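Local coordinates for RabGAP/TBC protein (Chlamydomonas reinhardtii, PDB 4P17) that probably binds or acts on Rab-type GTPases in the flagellum through its all-helical TBC domain, its precise cellular role being unknown, at residues 72-77 and 166-171; 123-128 and 160-165; 152-157 and 174-179. All coordinates share one frame; numbering follows the deposited sequence. Where two conformers were deposited one is given.

Contact 1 (72-77 and 166-171)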
loop_
_atom_site.group_PDB
_atom_site.type_symbol
_atom_site.label_atom_id
_atom_site.label_comp_id
_atom_site.label_asym_id
_atom_site.label_seq_id
_atom_site.Cartn_x
_atom_site.Cartn_y
_atom_site.Cartn_z
ATOM N N LEU A 72 -14.374 -7.317 -0.950
ATOM C CA LEU A 72 -13.655 -8.585 -0.891
ATOM C C LEU A 72 -12.203 -8.483 -0.517
ATOM O O LEU A 72 -11.496 -9.477 -0.607
ATOM C CB LEU A 72 -13.731 -9.314 -2.245
ATOM C CG LEU A 72 -15.134 -9.755 -2.667
ATOM C CD1 LEU A 72 -15.066 -10.566 -3.957
ATOM C CD2 LEU A 72 -15.782 -10.606 -1.562
ATOM N N ARG A 73 -11.701 -7.308 -0.138
ATOM C CA ARG A 73 -10.267 -7.264 0.014
ATOM C C ARG A 73 -9.878 -8.096 1.244
ATOM O O ARG A 73 -8.865 -8.743 1.225
ATOM C CB ARG A 73 -9.763 -5.847 0.072
ATOM C CG ARG A 73 -9.730 -5.251 -1.276
ATOM C CD ARG A 73 -9.290 -3.786 -1.276
ATOM N NE ARG A 73 -8.851 -3.422 -2.611
ATOM C CZ ARG A 73 -9.250 -2.375 -3.305
ATOM N NH1 ARG A 73 -10.073 -1.444 -2.790
ATOM N NH2 ARG A 73 -8.774 -2.213 -4.528
ATOM N N ASN A 74 -10.701 -8.110 2.287
ATOM C CA ASN A 74 -10.372 -8.932 3.455
ATOM C C ASN A 74 -10.258 -10.382 2.982
ATOM O O ASN A 74 -9.259 -11.013 3.217
ATOM C CB ASN A 74 -11.424 -8.749 4.564
ATOM C CG ASN A 74 -10.996 -9.358 5.901
ATOM O OD1 ASN A 74 -10.250 -10.306 5.939
ATOM N ND2 ASN A 74 -11.503 -8.812 6.995
ATOM N N TRP A 75 -11.259 -10.866 2.257
ATOM C CA TRP A 75 -11.280 -12.248 1.762
ATOM C C TRP A 75 -10.033 -12.586 0.925
ATOM O O TRP A 75 -9.316 -13.573 1.172
ATOM C CB TRP A 75 -12.562 -12.486 0.934
ATOM C CG TRP A 75 -12.718 -13.884 0.439
ATOM C CD1 TRP A 75 -12.728 -15.021 1.186
ATOM C CD2 TRP A 75 -12.908 -14.301 -0.928
ATOM N NE1 TRP A 75 -12.910 -16.124 0.374
ATOM C CE2 TRP A 75 -13.018 -15.704 -0.926
ATOM C CE3 TRP A 75 -13.000 -13.625 -2.135
ATOM C CZ2 TRP A 75 -13.215 -16.433 -2.096
ATOM C CZ3 TRP A 75 -13.176 -14.342 -3.289
ATOM C CH2 TRP A 75 -13.292 -15.728 -3.266
ATOM N N VAL A 76 -9.783 -11.773 -0.091
ATOM C CA VAL A 76 -8.688 -12.045 -1.013
ATOM C C VAL A 76 -7.313 -11.765 -0.414
ATOM O O VAL A 76 -6.405 -12.553 -0.577
ATOM C CB VAL A 76 -8.842 -11.206 -2.292
ATOM C CG1 VAL A 76 -7.707 -11.472 -3.259
ATOM C CG2 VAL A 76 -10.186 -11.487 -2.955
ATOM N N TRP A 77 -7.134 -10.607 0.218
ATOM C CA TRP A 77 -5.828 -10.287 0.764
ATOM C C TRP A 77 -5.357 -11.290 1.785
ATOM O O TRP A 77 -4.196 -11.641 1.815
ATOM C CB TRP A 77 -5.831 -8.942 1.434
ATOM C CG TRP A 77 -5.883 -7.793 0.520
ATOM C CD1 TRP A 77 -5.940 -7.821 -0.855
ATOM C CD2 TRP A 77 -5.891 -6.414 0.897
ATOM N NE1 TRP A 77 -6.000 -6.531 -1.346
ATOM C CE2 TRP A 77 -5.983 -5.658 -0.285
ATOM C CE3 TRP A 77 -5.880 -5.748 2.121
ATOM C CZ2 TRP A 77 -6.006 -4.264 -0.273
ATOM C CZ3 TRP A 77 -5.914 -4.369 2.131
ATOM C CH2 TRP A 77 -5.968 -3.636 0.938
ATOM N N ASN A 166 -12.229 -3.393 7.264
ATOM C CA ASN A 166 -13.440 -3.136 8.060
ATOM C C ASN A 166 -13.198 -3.142 9.577
ATOM O O ASN A 166 -14.020 -3.624 10.393
ATOM C CB ASN A 166 -14.507 -4.152 7.679
ATOM C CG ASN A 166 -14.598 -4.345 6.176
ATOM O OD1 ASN A 166 -14.440 -3.393 5.403
ATOM N ND2 ASN A 166 -14.845 -5.571 5.756
ATOM N N ARG A 167 -12.074 -2.552 9.955
ATOM C CA ARG A 167 -11.718 -2.325 11.342
ATOM C C ARG A 167 -11.362 -3.613 12.074
ATOM O O ARG A 167 -11.360 -3.637 13.313
ATOM C CB ARG A 167 -12.821 -1.587 12.087
ATOM C CG ARG A 167 -13.171 -0.279 11.405
ATOM C CD ARG A 167 -14.264 0.499 12.131
ATOM N NE ARG A 167 -14.578 1.691 11.369
ATOM C CZ ARG A 167 -15.503 2.584 11.698
ATOM N NH1 ARG A 167 -16.245 2.407 12.787
ATOM N NH2 ARG A 167 -15.682 3.643 10.924
ATOM N N ASN A 168 -11.022 -4.650 11.322
ATOM C CA ASN A 168 -10.666 -5.949 11.908
ATOM C C ASN A 168 -9.203 -5.986 12.320
ATOM O O ASN A 168 -8.323 -6.170 11.473
ATOM C CB ASN A 168 -10.951 -7.066 10.915
ATOM C CG ASN A 168 -10.868 -8.432 11.545
ATOM O OD1 ASN A 168 -9.987 -8.696 12.367
ATOM N ND2 ASN A 168 -11.793 -9.313 11.171
ATOM N N GLU A 169 -8.946 -5.808 13.615
ATOM C CA GLU A 169 -7.586 -5.630 14.111
ATOM C C GLU A 169 -6.749 -6.892 13.991
ATOM O O GLU A 169 -5.568 -6.818 13.675
ATOM C CB GLU A 169 -7.600 -5.186 15.571
ATOM C CG GLU A 169 -8.510 -4.026 15.843
ATOM C CD GLU A 169 -8.690 -3.795 17.311
ATOM O OE1 GLU A 169 -7.832 -4.278 18.095
ATOM O OE2 GLU A 169 -9.683 -3.133 17.670
ATOM N N GLU A 170 -7.336 -8.050 14.292
ATOM C CA GLU A 170 -6.559 -9.269 14.210
ATOM C C GLU A 170 -6.206 -9.551 12.751
ATOM O O GLU A 170 -5.098 -10.006 12.445
ATOM C CB GLU A 170 -7.302 -10.466 14.822
ATOM C CG GLU A 170 -6.560 -11.757 14.587
ATOM C CD GLU A 170 -7.000 -12.905 15.472
ATOM O OE1 GLU A 170 -8.005 -12.767 16.186
ATOM O OE2 GLU A 170 -6.347 -13.962 15.430
ATOM N N ALA A 171 -7.125 -9.258 11.839
ATOM C CA ALA A 171 -6.814 -9.421 10.414
ATOM C C ALA A 171 -5.629 -8.530 10.016
ATOM O O ALA A 171 -4.719 -8.929 9.301
ATOM C CB ALA A 171 -8.025 -9.091 9.573
#

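Contact 2 (123-128 and 160-165)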
loop_
_atom_site.group_PDB
_atom_site.type_symbol
_atom_site.label_atom_id
_atom_site.label_comp_id
_atom_site.label_asym_id
_atom_site.label_seq_id
_atom_site.Cartn_x
_atom_site.Cartn_y
_atom_site.Cartn_z
ATOM N N PRO A 123 -12.273 10.230 9.706
ATOM C CA PRO A 123 -13.187 10.291 10.853
ATOM C C PRO A 123 -13.055 9.189 11.904
ATOM O O PRO A 123 -13.313 9.466 13.074
ATOM C CB PRO A 123 -14.552 10.216 10.191
ATOM C CG PRO A 123 -14.346 10.841 8.872
ATOM C CD PRO A 123 -13.007 10.368 8.430
ATOM N N TRP A 124 -12.697 7.972 11.519
ATOM C CA TRP A 124 -12.560 6.888 12.503
ATOM C C TRP A 124 -11.101 6.706 12.964
ATOM O O TRP A 124 -10.837 6.476 14.140
ATOM C CB TRP A 124 -13.106 5.568 11.940
ATOM C CG TRP A 124 -13.005 4.489 12.968
ATOM C CD1 TRP A 124 -13.809 4.322 14.061
ATOM C CD2 TRP A 124 -12.026 3.465 13.023
ATOM N NE1 TRP A 124 -13.379 3.249 14.795
ATOM C CE2 TRP A 124 -12.276 2.710 14.182
ATOM C CE3 TRP A 124 -10.941 3.116 12.211
ATOM C CZ2 TRP A 124 -11.489 1.625 14.538
ATOM C CZ3 TRP A 124 -10.176 2.036 12.562
ATOM C CH2 TRP A 124 -10.457 1.296 13.713
ATOM N N LEU A 125 -10.138 6.813 12.057
ATOM C CA LEU A 125 -8.757 6.624 12.469
ATOM C C LEU A 125 -8.310 7.755 13.415
ATOM O O LEU A 125 -7.428 7.520 14.236
ATOM C CB LEU A 125 -7.802 6.533 11.289
ATOM C CG LEU A 125 -7.852 5.230 10.475
ATOM C CD1 LEU A 125 -7.099 5.385 9.180
ATOM C CD2 LEU A 125 -7.323 3.982 11.266
ATOM N N SER A 126 -8.944 8.933 13.327
ATOM C CA SER A 126 -8.587 10.068 14.186
ATOM C C SER A 126 -9.476 10.077 15.440
ATOM O O SER A 126 -9.314 10.909 16.335
ATOM C CB SER A 126 -8.704 11.399 13.406
ATOM O OG SER A 126 -10.055 11.684 13.076
ATOM N N SER A 127 -10.386 9.107 15.535
ATOM C CA SER A 127 -11.169 8.937 16.762
ATOM C C SER A 127 -10.383 8.184 17.857
ATOM O O SER A 127 -9.443 7.445 17.576
ATOM C CB SER A 127 -12.477 8.202 16.460
ATOM O OG SER A 127 -12.290 6.811 16.294
ATOM N N PRO A 128 -10.784 8.360 19.130
ATOM C CA PRO A 128 -10.090 7.597 20.173
ATOM C C PRO A 128 -10.053 6.076 19.933
ATOM O O PRO A 128 -9.022 5.468 20.142
ATOM C CB PRO A 128 -10.885 7.946 21.442
ATOM C CG PRO A 128 -11.375 9.383 21.180
ATOM C CD PRO A 128 -11.746 9.341 19.680
ATOM N N LEU A 160 -4.240 2.066 7.089
ATOM C CA LEU A 160 -4.993 1.764 5.887
ATOM C C LEU A 160 -5.436 0.328 5.887
ATOM O O LEU A 160 -6.493 0.025 5.372
ATOM C CB LEU A 160 -4.182 2.093 4.621
ATOM C CG LEU A 160 -4.798 3.110 3.660
ATOM C CD1 LEU A 160 -5.153 4.401 4.338
ATOM C CD2 LEU A 160 -3.776 3.381 2.541
ATOM N N MET A 161 -4.648 -0.573 6.480
ATOM C CA MET A 161 -5.097 -1.945 6.596
ATOM C C MET A 161 -6.383 -2.017 7.424
ATOM O O MET A 161 -7.344 -2.680 7.024
ATOM C CB MET A 161 -4.023 -2.818 7.228
ATOM C CG MET A 161 -2.876 -3.160 6.325
ATOM S SD MET A 161 -1.832 -4.282 7.285
ATOM C CE MET A 161 -0.511 -4.598 6.095
ATOM N N LEU A 162 -6.402 -1.316 8.556
ATOM C CA LEU A 162 -7.611 -1.299 9.392
ATOM C C LEU A 162 -8.845 -0.835 8.602
ATOM O O LEU A 162 -9.893 -1.459 8.647
ATOM C CB LEU A 162 -7.395 -0.432 10.631
ATOM C CG LEU A 162 -6.519 -1.036 11.738
ATOM C CD1 LEU A 162 -6.221 0.023 12.792
ATOM C CD2 LEU A 162 -7.151 -2.280 12.372
ATOM N N VAL A 163 -8.699 0.238 7.840
ATOM C CA VAL A 163 -9.840 0.768 7.116
ATOM C C VAL A 163 -10.274 -0.180 5.988
ATOM O O VAL A 163 -11.471 -0.380 5.775
ATOM C CB VAL A 163 -9.534 2.175 6.559
ATOM C CG1 VAL A 163 -10.646 2.648 5.706
ATOM C CG2 VAL A 163 -9.322 3.180 7.704
ATOM N N ALA A 164 -9.314 -0.756 5.267
ATOM C CA ALA A 164 -9.625 -1.669 4.155
ATOM C C ALA A 164 -10.209 -2.979 4.637
ATOM O O ALA A 164 -10.895 -3.658 3.870
ATOM C CB ALA A 164 -8.369 -1.951 3.328
ATOM N N LEU A 165 -9.867 -3.353 5.869
ATOM C CA LEU A 165 -10.273 -4.627 6.471
ATOM C C LEU A 165 -11.468 -4.468 7.429
ATOM O O LEU A 165 -11.655 -5.285 8.313
ATOM C CB LEU A 165 -9.095 -5.255 7.222
ATOM C CG LEU A 165 -7.880 -5.645 6.360
ATOM C CD1 LEU A 165 -6.743 -6.080 7.246
ATOM C CD2 LEU A 165 -8.253 -6.752 5.383
#

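Contact 3 (152-157 and 174-179)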
loop_
_atom_site.group_PDB
_atom_site.type_symbol
_atom_site.label_atom_id
_atom_site.label_comp_id
_atom_site.label_asym_id
_atom_site.label_seq_id
_atom_site.Cartn_x
_atom_site.Cartn_y
_atom_site.Cartn_z
ATOM N N ARG A 152 8.117 3.924 11.938
ATOM C CA ARG A 152 7.063 4.882 11.664
ATOM C C ARG A 152 6.224 4.504 10.428
ATOM O O ARG A 152 4.998 4.577 10.436
ATOM C CB ARG A 152 7.722 6.254 11.484
ATOM C CG ARG A 152 6.840 7.372 11.057
ATOM C CD ARG A 152 7.700 8.638 11.114
ATOM N NE ARG A 152 7.135 9.770 10.391
ATOM C CZ ARG A 152 7.855 10.789 9.922
ATOM N NH1 ARG A 152 9.174 10.816 10.091
ATOM N NH2 ARG A 152 7.258 11.783 9.274
ATOM N N ALA A 153 6.919 4.023 9.390
ATOM C CA ALA A 153 6.288 3.555 8.166
ATOM C C ALA A 153 5.082 2.660 8.449
ATOM O O ALA A 153 4.082 2.714 7.765
ATOM C CB ALA A 153 7.330 2.786 7.305
ATOM N N MET A 154 5.200 1.822 9.464
ATOM C CA MET A 154 4.163 0.840 9.746
ATOM C C MET A 154 2.886 1.504 10.278
ATOM O O MET A 154 1.821 0.924 10.230
ATOM C CB MET A 154 4.694 -0.209 10.727
ATOM C CG MET A 154 5.824 -1.098 10.162
ATOM S SD MET A 154 6.872 -1.826 11.468
ATOM C CE MET A 154 5.730 -3.034 12.152
ATOM N N ASN A 155 2.976 2.737 10.766
ATOM C CA ASN A 155 1.788 3.384 11.324
ATOM C C ASN A 155 0.723 3.583 10.261
ATOM O O ASN A 155 -0.393 3.089 10.392
ATOM C CB ASN A 155 2.150 4.724 11.982
ATOM C CG ASN A 155 1.058 5.228 12.900
ATOM O OD1 ASN A 155 -0.007 5.660 12.448
ATOM N ND2 ASN A 155 1.334 5.232 14.180
ATOM N N THR A 156 1.069 4.230 9.150
ATOM C CA THR A 156 0.056 4.514 8.145
ATOM C C THR A 156 -0.328 3.237 7.367
ATOM O O THR A 156 -1.463 3.083 6.937
ATOM C CB THR A 156 0.506 5.655 7.164
ATOM O OG1 THR A 156 1.739 5.318 6.533
ATOM C CG2 THR A 156 0.661 6.999 7.928
ATOM N N ILE A 157 0.595 2.291 7.228
ATOM C CA ILE A 157 0.246 0.983 6.657
ATOM C C ILE A 157 -0.874 0.298 7.452
ATOM O O ILE A 157 -1.874 -0.137 6.920
ATOM C CB ILE A 157 1.486 0.064 6.606
ATOM C CG1 ILE A 157 2.508 0.632 5.614
ATOM C CG2 ILE A 157 1.101 -1.354 6.154
ATOM C CD1 ILE A 157 3.808 -0.105 5.565
ATOM N N TRP A 174 -2.366 -9.999 11.206
ATOM C CA TRP A 174 -1.835 -11.125 10.467
ATOM C C TRP A 174 -1.397 -10.701 9.040
ATOM O O TRP A 174 -0.430 -11.249 8.486
ATOM C CB TRP A 174 -2.861 -12.263 10.449
ATOM C CG TRP A 174 -2.945 -12.904 11.789
ATOM C CD1 TRP A 174 -4.010 -12.921 12.640
ATOM C CD2 TRP A 174 -1.897 -13.631 12.445
ATOM N NE1 TRP A 174 -3.694 -13.635 13.787
ATOM C CE2 TRP A 174 -2.398 -14.061 13.695
ATOM C CE3 TRP A 174 -0.587 -13.956 12.096
ATOM C CZ2 TRP A 174 -1.624 -14.806 14.592
ATOM C CZ3 TRP A 174 0.191 -14.660 12.995
ATOM C CH2 TRP A 174 -0.338 -15.090 14.226
ATOM N N LEU A 175 -2.054 -9.696 8.480
ATOM C CA LEU A 175 -1.647 -9.186 7.159
ATOM C C LEU A 175 -0.309 -8.447 7.267
ATOM O O LEU A 175 0.549 -8.580 6.394
ATOM C CB LEU A 175 -2.731 -8.288 6.558
ATOM C CG LEU A 175 -2.525 -7.792 5.118
ATOM C CD1 LEU A 175 -2.619 -8.919 4.061
ATOM C CD2 LEU A 175 -3.580 -6.744 4.797
ATOM N N LEU A 176 -0.134 -7.668 8.331
ATOM C CA LEU A 176 1.130 -7.008 8.603
ATOM C C LEU A 176 2.246 -8.073 8.763
ATOM O O LEU A 176 3.335 -7.939 8.219
ATOM C CB LEU A 176 1.005 -6.139 9.854
ATOM C CG LEU A 176 2.276 -5.383 10.255
ATOM C CD1 LEU A 176 2.677 -4.337 9.196
ATOM C CD2 LEU A 176 2.081 -4.728 11.609
ATOM N N ALA A 177 1.972 -9.148 9.511
ATOM C CA ALA A 177 2.959 -10.213 9.663
ATOM C C ALA A 177 3.333 -10.811 8.310
ATOM O O ALA A 177 4.521 -10.963 7.982
ATOM C CB ALA A 177 2.416 -11.317 10.582
ATOM N N ALA A 178 2.324 -11.154 7.514
ATOM C CA ALA A 178 2.592 -11.697 6.181
ATOM C C ALA A 178 3.455 -10.738 5.355
ATOM O O ALA A 178 4.401 -11.141 4.700
ATOM C CB ALA A 178 1.294 -12.005 5.471
ATOM N N LEU A 179 3.170 -9.453 5.448
ATOM C CA LEU A 179 3.881 -8.445 4.665
ATOM C C LEU A 179 5.351 -8.314 5.037
ATOM O O LEU A 179 6.239 -8.358 4.187
ATOM C CB LEU A 179 3.153 -7.112 4.844
ATOM C CG LEU A 179 3.848 -5.873 4.319
ATOM C CD1 LEU A 179 3.689 -5.818 2.789
ATOM C CD2 LEU A 179 3.286 -4.636 4.959
#

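Contact 1 (72-77 and 166-171)
The carboxamide of Asn74 ends beside that of Asn168, and the two planes stand steeply to one another. Asn74 ND2 lies above the Asn168 amide plane, 4.2 Å from Asn168 ND2. Its other neighbour in 166-171 is the methyl of Ala171, whose CB is 4.3 Å from Asn74 ND2 and is also well off the Asn74 amide plane. Two amide nitrogens, both donors, have nothing to exchange; no hydrogen bond links the two amides, and the approach is a loose one. With CG anti to its backbone N (chi1 -169°), Asn168 turns its oxygen to its own chain: OD1 accepts from Ala171 N at 3.0 Å, nearly straight at 164°, the donor sitting above the carbonyl plane. This holds the amide that Asn74 meets. In helix 73-80, one face of the Trp77 indole carries Arg73 CB, 3.8 Å above its centre, while Asp251 receives both Trp77 NE1 and the Arg73 guanidinium, and Phe254 meets the ring edge-to-face. Arg73 and Trp77 match the R-x-x-x-W signature of TBC domains. Across from Asn74, Asn168 supplies a classical asparagine N-cap to helix 169-183, its side chain closing on the third residue of the helix.

Contact 2 (123-128 and 160-165)
Leu125 and Trp124 project from a type I beta turn onto the flank of helix 153-164, an example of how a loop can be seated on a helix in the all-helical TBC fold. The turn, Trp124 to Ser127, leads directly into helix 128-144. The closest fit is between Leu125 and Val163. Val163 CG2 pokes at the fork of the leucine, 3.5 Å from Leu125 CD1, 3.7 Å from Leu125 CG and 4.2 Å from Leu125 CD2, so that the methyl sits on the CD1 side of the fork, with CD2 at the limit of contact. The first distance is tighter than usual for carbon, but Val163 was modelled in two conformers, and any sense of strain there is doubtful.

Leu162, one residue back along the helix, makes the second bump. Its CB abuts the edge of the Trp124 ring, near the ring plane, with Trp124 CZ3 at 4.2 Å; the two side chains cross at about a right angle. Leu162 CD1 lies more loosely by Leu125 CD2, at 4.4 Å. Trp124 can present this benzene-ring edge because its CG is anti to the backbone N (chi1 -178°), which swings the indole toward the helix. Around these side chains, Leu134 of helix 128-144 touches Leu162, Phe119 touches Leu125, and Arg167 makes a cation-pi contact with the Trp124 indole. His122 and Tyr16 add further contacts to Val163.

Within the turn, Trp124 O takes two bonds, from Ser127 N at 3.0 Å and from Ser127 OG at 2.6 Å, the hydroxyl lying in the carbonyl plane on a lone pair, while the same OG also pairs with Gly130 N to cap helix 128-144.

Contact 3 (152-157 and 174-179)
Met154 reaches Leu176 with its last carbon, and its path shows how a long, flexible side chain bridges two helices. From CB, 4.8 Å from Leu176 CD1, the chain runs past the leucine rather than into it; Met154 CG is still 4.6 Å from Leu176 CD1. At the sulphur the separation widens, Met154 SD lying 5.4 Å from Leu176 CD1. There the chain bends, chi3 of 72° folding the methyl back across the gap, and CE closes to 4.1 Å from Leu176 CD2, with Leu176 CD1 slightly farther off. The two side chains cross at about a right angle, and Tyr141 of helix 128-144 touches both.

The contact packs helix 153-164 against helix 169-183, consecutive helices of the all-helical TBC domain, in a buried interface. Just before Met154, active TBC-type RabGAPs usually hold the glutamine of a Y-x-Q motif; here Tyr150 is kept but the third position is Arg152, which makes glutamine-finger catalysis as in those relatives doubtful.

Ile157 and Leu179, each three residues further along its helix, repeat the pairing. Ile157 CG2, anti to the backbone N, extends to within 4.1 Å of Leu179 CD2, the side chains meeting at a slant. Leu176 and Leu179 both carry CG anti to the backbone N, sending their branched ends toward helix 153-164. Beyond the pair, Tyr189 lies against Ile157 and Leu184 against Leu179.

The three contacts gather around helices 153-164 and 169-183, which follow each other in the chain, in the TBC domain. Contacts 1 and 2 have centres about 12 Å apart, contacts 1 and 3 about 13 Å, contacts 2 and 3 about 14 Å. Helix 153-164 serves contacts 2 and 3, helix 169-183 contacts 1 and 3. Along the chain contact 2 is nested within the loop closed by contact 1, whereas contact 3 crosses both. Met161 packs on Leu175 and Leu179, and Trp77 on Ala164 and Leu175, joining the three patches. Segments distant in sequence, 72-77 and 123-128, are thus brought together on one helical pair.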